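Local coordinates for ruler protein (Pseudomonas aeruginosa, PDB 5CUK) that probably acts as the molecular ruler of the type III secretion system, sensing needle length, with this C-terminal piece forming its substrate-specificity (SS) domain, at residues Pro10-Ala15 and Arg41-Gly46; Leu59-Ser64 and Val93-Asn98. All coordinates share one frame; numbering follows the deposited sequence. Where two conformers were deposited one is given.

Contact 1: residues Pro10-Ala15 and Arg41-Gly46; sequences PLADLA and RLPQLG
A side-chain-to-backbone contact joins the first turn of helix 11-29 to the tight β-hairpin between strands 35-42 and 46-54, at one end of the mixed α/β domain that belongs to the FliK hook-length control family. Its centre is Asp13, a buried residue, whose OD1 accepts two backbone N-H groups of the hairpin loop. Leu45 N lies 3.0 Å from Asp13 OD1 and meets it almost head-on to the C-O bond, whereas Gln44 N, 3.2 Å from the same OD1, comes in on the syn lone pair of that oxygen, the side of OD2. The CG of Asp13 stands beside its own backbone N and anti to the carbonyl carbon (chi1 -66°), which carries the carboxylate from the helix flank to the loop. Aspartate suits this place because it is short and has an acceptor able to grip two converging amides.

The hairpin is closed by backbone bonds in both directions between Leu42 and Gly46, leaving three residues in the loop; the positive phi of Gly46 (88°) is easily met by a residue without a CB. At the helix start Pro10 takes the N-cap position, its carbonyl receiving both Asp13 N and Leu14 N. Leu45 also turns to Leu72 and Leu73 of helix 67-75, and its carbonyl accepts from Ser69 OG.

Apolar groups flank these bonds: Leu45 CD1 lies 3.3 Å from Asp13 OD1, Pro10 CD 4.3 Å from Leu45 CD1, and Ala12 CB 4.2 Å from Pro43 CG. The rigid ring of Pro43 slides past the carboxylate in the opposite sense, bringing its CD to 3.7 Å from Asp13 OD1.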
loop_
_atom_site.group_PDB
_atom_site.type_symbol
_atom_site.label_atom_id
_atom_site.label_comp_id
_atom_site.label_asym_id
_atom_site.label_seq_id
_atom_site.Cartn_x
_atom_site.Cartn_y
_atom_site.Cartn_z
ATOM N N PRO A 10 -7.130 12.387 0.174
ATOM C CA PRO A 10 -6.792 13.392 1.185
ATOM C C PRO A 10 -5.342 13.214 1.604
ATOM O O PRO A 10 -4.966 12.068 1.837
ATOM C CB PRO A 10 -7.730 13.069 2.343
ATOM C CG PRO A 10 -8.838 12.278 1.728
ATOM C CD PRO A 10 -8.201 11.488 0.630
ATOM N N LEU A 11 -4.573 14.299 1.715
ATOM C CA LEU A 11 -3.129 14.215 1.975
ATOM C C LEU A 11 -2.797 13.399 3.202
ATOM O O LEU A 11 -1.852 12.615 3.181
ATOM C CB LEU A 11 -2.519 15.612 2.131
ATOM C CG LEU A 11 -1.020 15.735 1.850
ATOM C CD1 LEU A 11 -0.724 15.203 0.484
ATOM C CD2 LEU A 11 -0.577 17.210 1.956
ATOM N N ALA A 12 -3.571 13.585 4.270
ATOM C CA ALA A 12 -3.262 12.936 5.541
ATOM C C ALA A 12 -3.391 11.428 5.417
ATOM O O ALA A 12 -2.739 10.683 6.148
ATOM C CB ALA A 12 -4.164 13.462 6.638
ATOM N N ASP A 13 -4.217 10.989 4.472
ATOM C CA ASP A 13 -4.400 9.567 4.202
ATOM C C ASP A 13 -3.264 9.008 3.336
ATOM O O ASP A 13 -2.697 7.959 3.663
ATOM C CB ASP A 13 -5.765 9.321 3.543
ATOM C CG ASP A 13 -6.938 9.644 4.495
ATOM O OD1 ASP A 13 -7.654 8.719 4.930
ATOM O OD2 ASP A 13 -7.094 10.819 4.874
ATOM N N LEU A 14 -2.943 9.707 2.247
ATOM C CA LEU A 14 -1.762 9.393 1.453
ATOM C C LEU A 14 -0.550 9.289 2.346
ATOM O O LEU A 14 0.156 8.282 2.338
ATOM C CB LEU A 14 -1.521 10.451 0.385
ATOM C CG LEU A 14 -0.275 10.263 -0.457
ATOM C CD1 LEU A 14 -0.343 8.917 -1.114
ATOM C CD2 LEU A 14 -0.183 11.352 -1.511
ATOM N N ALA A 15 -0.325 10.323 3.148
ATOM C CA ALA A 15 0.820 10.332 4.051
ATOM C C ALA A 15 0.882 9.069 4.935
ATOM O O ALA A 15 1.918 8.410 4.994
ATOM C CB ALA A 15 0.797 11.596 4.910
ATOM N N ARG A 41 -5.124 2.505 10.546
ATOM C CA ARG A 41 -6.262 3.425 10.463
ATOM C C ARG A 41 -5.854 4.632 9.629
ATOM O O ARG A 41 -4.850 5.306 9.899
ATOM C CB ARG A 41 -6.762 3.873 11.850
ATOM C CG ARG A 41 -5.658 4.356 12.788
ATOM C CD ARG A 41 -6.146 5.407 13.811
ATOM N NE ARG A 41 -5.085 5.750 14.765
ATOM C CZ ARG A 41 -4.824 6.984 15.195
ATOM N NH1 ARG A 41 -5.555 8.009 14.769
ATOM N NH2 ARG A 41 -3.831 7.195 16.053
ATOM N N LEU A 42 -6.600 4.866 8.565
ATOM C CA LEU A 42 -6.425 6.096 7.817
ATOM C C LEU A 42 -7.460 7.078 8.379
ATOM O O LEU A 42 -8.580 6.672 8.694
ATOM C CB LEU A 42 -6.567 5.844 6.313
ATOM C CG LEU A 42 -5.621 4.738 5.805
ATOM C CD1 LEU A 42 -5.883 4.447 4.351
ATOM C CD2 LEU A 42 -4.155 5.106 6.015
ATOM N N PRO A 43 -7.071 8.351 8.570
ATOM C CA PRO A 43 -7.925 9.298 9.291
ATOM C C PRO A 43 -9.340 9.312 8.751
ATOM O O PRO A 43 -10.286 9.199 9.535
ATOM C CB PRO A 43 -7.247 10.640 9.048
ATOM C CG PRO A 43 -5.851 10.320 8.801
ATOM C CD PRO A 43 -5.838 8.995 8.096
ATOM N N GLN A 44 -9.503 9.420 7.438
ATOM C CA GLN A 44 -10.870 9.441 6.951
ATOM C C GLN A 44 -11.224 8.136 6.257
ATOM O O GLN A 44 -12.375 7.733 6.306
ATOM C CB GLN A 44 -11.121 10.656 6.037
ATOM C CG GLN A 44 -11.163 12.012 6.788
ATOM C CD GLN A 44 -12.261 12.101 7.846
ATOM O OE1 GLN A 44 -13.332 11.506 7.706
ATOM N NE2 GLN A 44 -11.994 12.851 8.910
ATOM N N LEU A 45 -10.255 7.440 5.676
ATOM C CA LEU A 45 -10.601 6.211 4.966
ATOM C C LEU A 45 -10.868 4.984 5.849
ATOM O O LEU A 45 -11.334 3.953 5.352
ATOM C CB LEU A 45 -9.513 5.864 3.953
ATOM C CG LEU A 45 -9.783 6.363 2.531
ATOM C CD1 LEU A 45 -9.565 7.868 2.414
ATOM C CD2 LEU A 45 -8.895 5.606 1.568
ATOM N N GLY A 46 -10.593 5.086 7.143
ATOM C CA GLY A 46 -10.916 3.998 8.057
ATOM C C GLY A 46 -9.834 2.942 8.194
ATOM O O GLY A 46 -8.655 3.197 7.920
#

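Contact 2: residues Leu59-Ser64 and Val93-Asn98; sequences LQIEIS and VQLTFN
This is the parallel strand pair of a β-α-β crossover: strand 59-65 leads through helices 67-75 and 77-87 into strand 93-99, which returns beside it at the edge of the sheet. Five backbone bonds zip the pair, and those of Leu59, Ile61 and Ile63 alternate with Gln94, Thr96 and Asn98 as parallel strands require. Ile61 N reaches Gln94 O at 2.8 Å with a nearly straight N-H...O angle of 173°.

One face is apolar. Leu95 extends its CG away from the backbone N (chi1 175°), which brings its CD1 up against two isoleucines, 4.3 Å from both Ile61 CG2 and Ile63 CG1; Leu80 and Leu84 of helix 77-87 cover it. Phe97 runs alongside Ile63, its CD1 4.0 Å from Ile63 CB, while Ile63 O sits at the ring edge near its plane. Branched and aromatic residues fit such a face, filling the space beneath the helices.

The other face is polar. Glu62 stretches out over Asn98, and carboxylate and amide stack with planes only 18° apart, Glu62 CD standing 3.7 Å from Asn98 CB. Thr96 OG1 nestles against the aliphatic part of the glutamate, 3.3 Å from Glu62 CB. Nearer the start of both strands, a water accepts from Gln60 NE2 at 2.9 Å and gives a weak bond to Gln94 OE1, bridging two amides turned steeply to each other. The long glutamines and Glu62 suit this largely exposed side; buried Ser64 is short.

An oily face under helices and a hydrophilic one opposite are characteristic of a two-layer α/β sandwich.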
loop_
_atom_site.group_PDB
_atom_site.type_symbol
_atom_site.label_atom_id
_atom_site.label_comp_id
_atom_site.label_asym_id
_atom_site.label_seq_id
_atom_site.Cartn_x
_atom_site.Cartn_y
_atom_site.Cartn_z
ATOM N N LEU A 59 7.891 -6.037 -6.554
ATOM C CA LEU A 59 7.379 -5.928 -5.212
ATOM C C LEU A 59 5.902 -5.658 -5.292
ATOM O O LEU A 59 5.486 -4.648 -5.862
ATOM C CB LEU A 59 8.078 -4.837 -4.434
ATOM C CG LEU A 59 7.393 -4.578 -3.081
ATOM C CD1 LEU A 59 7.871 -5.588 -2.040
ATOM C CD2 LEU A 59 7.606 -3.147 -2.595
ATOM N N GLN A 60 5.119 -6.585 -4.742
ATOM C CA GLN A 60 3.660 -6.528 -4.776
ATOM C C GLN A 60 3.093 -5.890 -3.531
ATOM O O GLN A 60 3.466 -6.262 -2.424
ATOM C CB GLN A 60 3.081 -7.929 -4.932
ATOM C CG GLN A 60 3.217 -8.467 -6.328
ATOM C CD GLN A 60 2.799 -9.905 -6.417
ATOM O OE1 GLN A 60 3.351 -10.757 -5.741
ATOM N NE2 GLN A 60 1.784 -10.178 -7.211
ATOM N N ILE A 61 2.180 -4.932 -3.722
ATOM C CA ILE A 61 1.516 -4.211 -2.618
ATOM C C ILE A 61 0.022 -4.301 -2.841
ATOM O O ILE A 61 -0.481 -3.935 -3.906
ATOM C CB ILE A 61 1.951 -2.733 -2.536
ATOM C CG1 ILE A 61 3.458 -2.654 -2.327
ATOM C CG2 ILE A 61 1.188 -1.957 -1.412
ATOM C CD1 ILE A 61 4.049 -1.335 -2.638
ATOM N N GLU A 62 -0.675 -4.827 -1.848
ATOM C CA GLU A 62 -2.125 -4.921 -1.878
ATOM C C GLU A 62 -2.753 -4.197 -0.680
ATOM O O GLU A 62 -2.339 -4.384 0.464
ATOM C CB GLU A 62 -2.548 -6.377 -1.904
ATOM C CG GLU A 62 -4.038 -6.597 -1.975
ATOM C CD GLU A 62 -4.360 -8.049 -1.732
ATOM O OE1 GLU A 62 -4.542 -8.793 -2.720
ATOM O OE2 GLU A 62 -4.401 -8.458 -0.544
ATOM N N ILE A 63 -3.714 -3.321 -0.977
ATOM C CA ILE A 63 -4.447 -2.598 0.040
ATOM C C ILE A 63 -5.872 -3.134 0.088
ATOM O O ILE A 63 -6.540 -3.240 -0.938
ATOM C CB ILE A 63 -4.515 -1.077 -0.225
ATOM C CG1 ILE A 63 -3.170 -0.525 -0.714
ATOM C CG2 ILE A 63 -5.013 -0.375 0.999
ATOM C CD1 ILE A 63 -2.009 -0.792 0.240
ATOM N N SER A 64 -6.313 -3.469 1.289
ATOM C CA SER A 64 -7.636 -4.004 1.511
ATOM C C SER A 64 -8.375 -2.984 2.349
ATOM O O SER A 64 -7.830 -2.460 3.337
ATOM C CB SER A 64 -7.575 -5.362 2.209
ATOM O OG SER A 64 -6.764 -6.247 1.462
ATOM N N VAL A 93 6.955 -1.875 -8.955
ATOM C CA VAL A 93 5.911 -2.062 -7.960
ATOM C C VAL A 93 4.636 -2.540 -8.659
ATOM O O VAL A 93 4.307 -2.067 -9.729
ATOM C CB VAL A 93 5.636 -0.749 -7.161
ATOM C CG1 VAL A 93 4.182 -0.691 -6.685
ATOM C CG2 VAL A 93 6.626 -0.617 -5.991
ATOM N N GLN A 94 3.932 -3.490 -8.066
ATOM C CA GLN A 94 2.648 -3.903 -8.584
ATOM C C GLN A 94 1.617 -3.671 -7.494
ATOM O O GLN A 94 1.697 -4.259 -6.412
ATOM C CB GLN A 94 2.679 -5.351 -9.034
ATOM C CG GLN A 94 3.868 -5.634 -9.975
ATOM C CD GLN A 94 3.800 -7.002 -10.671
ATOM O OE1 GLN A 94 2.807 -7.733 -10.546
ATOM N NE2 GLN A 94 4.848 -7.334 -11.428
ATOM N N LEU A 95 0.675 -2.777 -7.792
ATOM C CA LEU A 95 -0.337 -2.304 -6.852
ATOM C C LEU A 95 -1.680 -2.935 -7.123
ATOM O O LEU A 95 -2.162 -2.901 -8.238
ATOM C CB LEU A 95 -0.476 -0.781 -6.935
ATOM C CG LEU A 95 -1.590 -0.196 -6.072
ATOM C CD1 LEU A 95 -1.278 -0.412 -4.606
ATOM C CD2 LEU A 95 -1.822 1.290 -6.373
ATOM N N THR A 96 -2.276 -3.529 -6.102
ATOM C CA THR A 96 -3.601 -4.101 -6.233
ATOM C C THR A 96 -4.503 -3.738 -5.028
ATOM O O THR A 96 -4.002 -3.383 -3.946
ATOM C CB THR A 96 -3.527 -5.622 -6.360
ATOM O OG1 THR A 96 -2.850 -6.138 -5.218
ATOM C CG2 THR A 96 -2.746 -6.031 -7.608
ATOM N N PHE A 97 -5.820 -3.842 -5.228
ATOM C CA PHE A 97 -6.814 -3.554 -4.190
ATOM C C PHE A 97 -7.724 -4.747 -3.897
ATOM O O PHE A 97 -8.042 -5.540 -4.775
ATOM C CB PHE A 97 -7.644 -2.340 -4.589
ATOM C CG PHE A 97 -6.824 -1.133 -4.834
ATOM C CD1 PHE A 97 -6.197 -0.490 -3.784
ATOM C CD2 PHE A 97 -6.634 -0.655 -6.118
ATOM C CE1 PHE A 97 -5.392 0.617 -4.004
ATOM C CE2 PHE A 97 -5.835 0.452 -6.342
ATOM C CZ PHE A 97 -5.214 1.087 -5.282
ATOM N N ASN A 98 -8.126 -4.869 -2.641
ATOM C CA ASN A 98 -8.867 -6.024 -2.147
ATOM C C ASN A 98 -9.986 -5.515 -1.243
ATOM O O ASN A 98 -9.884 -4.406 -0.709
ATOM C CB ASN A 98 -7.923 -6.950 -1.371
ATOM C CG ASN A 98 -8.436 -8.382 -1.241
ATOM O OD1 ASN A 98 -8.973 -8.957 -2.191
ATOM N ND2 ASN A 98 -8.249 -8.971 -0.049
HETATM O O HOH W 1 0.186 -7.972 -8.252
#

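Overall arrangement
Contact 1 and contact 2 reach the same four-stranded sheet in different ways. Contact 1 ties the start of helix 11-29 to the turn after outermost strand 35-42, whereas contact 2 adds the other outermost strand, 93-99, to strand 59-65. Their centres lie about 17 Å apart and their nearest atoms about 6 Å, without touching. Helices from the crossover link them: Leu73 of helix 67-75 packs on Leu45 of contact 1 and on Ile63 and Phe97 of contact 2, while Leu80 of helix 77-87 meets Leu95 of contact 2 and Leu14, which lies on helix 11-29 and faces away from the hairpin. A glycerol, probably from the crystallisation liquor, is hydrogen-bonded to Phe97 N in contact 2.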